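Probable transcriptional regulatory protein NarL (Mycobacterium tuberculosis, PDB 3EUL) probably acts, once phosphorylated by its partner sensor kinase, as a DNA-binding response regulator that controls genes of aerobic nitrate metabolism, here represented by its receiver domain. Local coordinates at residues 119-122 against 123-126. Numbering follows the deposited sequence.
Sequences DSTR and TEIV
T121 and E124 close a capping box at the start of helix 122-134, each side chain bonding the other's backbone N-H. E124 folds back over the helix end: its CB lies 3.1 Å from T121 OG1, and CG, set beside E124's own backbone N, presses against the same hydroxyl oxygen. The extended chain beyond CG then takes CD past that oxygen and carries the carboxylate to T121 N. At the tip, OE1 accepts from T121 N at 2.8 Å, a nearly straight bond (166°) that arrives on the anti side of the carboxylate, 22° out of its plane. OE1 also touches S120 CA, at 3.2 Å, and borders CG2 of T121. In return T121, the N-cap residue, holds OG1 between its backbone N and carbonyl carbon (chi1 62°), from where it accepts from E124 N at 3.1 Å. The carboxylate would probably also be favoured by the positive end of the helix dipole. Behind the box the first helical bonds follow, I125 N to T121 O at 3.0 Å and V126 N to R122 O at 3.2 Å. The buried I125 lays CG1 on S120 CB at 3.6 Å, while S120 OG is hydrogen-bonded to L117 O. The box sits where the loop after edge strand 114-117 of the CheY-like parallel sheet enters helix 122-134, whose R122 and V126 pack on helix 25-38 at A34, L35 and S38.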
loop_
_atom_site.group_PDB
_atom_site.type_symbol
_atom_site.label_atom_id
_atom_site.label_comp_id
_atom_site.label_asym_id
_atom_site.label_seq_id
_atom_site.Cartn_x
_atom_site.Cartn_y
_atom_site.Cartn_z
ATOM N N ASP A 119 -5.928 12.702 -1.045
ATOM C CA ASP A 119 -7.024 13.451 -0.420
ATOM C C ASP A 119 -8.075 12.553 0.254
ATOM O O ASP A 119 -9.092 13.040 0.737
ATOM C CB ASP A 119 -7.686 14.416 -1.414
ATOM C CG ASP A 119 -8.517 13.706 -2.478
ATOM O OD1 ASP A 119 -8.456 12.464 -2.580
ATOM O OD2 ASP A 119 -9.228 14.407 -3.218
ATOM N N SER A 120 -7.823 11.251 0.297
ATOM C CA SER A 120 -8.704 10.329 1.000
ATOM C C SER A 120 -8.822 10.655 2.481
ATOM O O SER A 120 -7.871 11.106 3.114
ATOM C CB SER A 120 -8.212 8.886 0.829
ATOM O OG SER A 120 -8.086 8.565 -0.547
ATOM N N THR A 121 -10.017 10.425 3.015
ATOM C CA THR A 121 -10.281 10.589 4.426
ATOM C C THR A 121 -9.810 9.393 5.233
ATOM O O THR A 121 -9.516 8.336 4.702
ATOM C CB THR A 121 -11.780 10.745 4.676
ATOM O OG1 THR A 121 -12.459 9.555 4.258
ATOM C CG2 THR A 121 -12.337 11.955 3.927
ATOM N N ARG A 122 -9.782 9.580 6.541
ATOM C CA ARG A 122 -9.490 8.516 7.497
ATOM C C ARG A 122 -10.352 7.268 7.253
ATOM O O ARG A 122 -9.818 6.165 7.123
ATOM C CB ARG A 122 -9.740 9.063 8.897
ATOM C CG ARG A 122 -9.229 8.255 10.016
ATOM C CD ARG A 122 -9.085 9.157 11.244
ATOM N NE ARG A 122 -10.210 9.061 12.163
ATOM C CZ ARG A 122 -10.409 9.895 13.182
ATOM N NH1 ARG A 122 -9.573 10.907 13.410
ATOM N NH2 ARG A 122 -11.439 9.715 13.987
ATOM N N THR A 123 -11.675 7.431 7.157
ATOM C CA THR A 123 -12.553 6.257 7.006
ATOM C C THR A 123 -12.436 5.668 5.592
ATOM O O THR A 123 -12.471 4.455 5.442
ATOM C CB THR A 123 -14.046 6.535 7.365
ATOM O OG1 THR A 123 -14.548 7.564 6.524
ATOM C CG2 THR A 123 -14.234 6.928 8.868
ATOM N N GLU A 124 -12.258 6.517 4.585
ATOM C CA GLU A 124 -11.999 6.054 3.210
ATOM C C GLU A 124 -10.786 5.128 3.075
ATOM O O GLU A 124 -10.870 4.121 2.415
ATOM C CB GLU A 124 -11.820 7.228 2.252
ATOM C CG GLU A 124 -13.125 7.884 1.821
ATOM C CD GLU A 124 -12.896 9.090 0.943
ATOM O OE1 GLU A 124 -11.829 9.736 1.056
ATOM O OE2 GLU A 124 -13.802 9.416 0.157
ATOM N N ILE A 125 -9.666 5.467 3.712
ATOM C CA ILE A 125 -8.457 4.628 3.637
ATOM C C ILE A 125 -8.610 3.329 4.386
ATOM O O ILE A 125 -8.177 2.269 3.896
ATOM C CB ILE A 125 -7.234 5.389 4.167
ATOM C CG1 ILE A 125 -6.960 6.589 3.266
ATOM C CG2 ILE A 125 -6.016 4.491 4.210
ATOM C CD1 ILE A 125 -6.519 7.803 4.017
ATOM N N VAL A 126 -9.225 3.386 5.566
ATOM C CA VAL A 126 -9.487 2.169 6.314
ATOM C C VAL A 126 -10.358 1.270 5.450
ATOM O O VAL A 126 -10.048 0.100 5.270
ATOM C CB VAL A 126 -10.180 2.439 7.654
ATOM C CG1 VAL A 126 -10.761 1.144 8.276
ATOM C CG2 VAL A 126 -9.215 3.130 8.614
#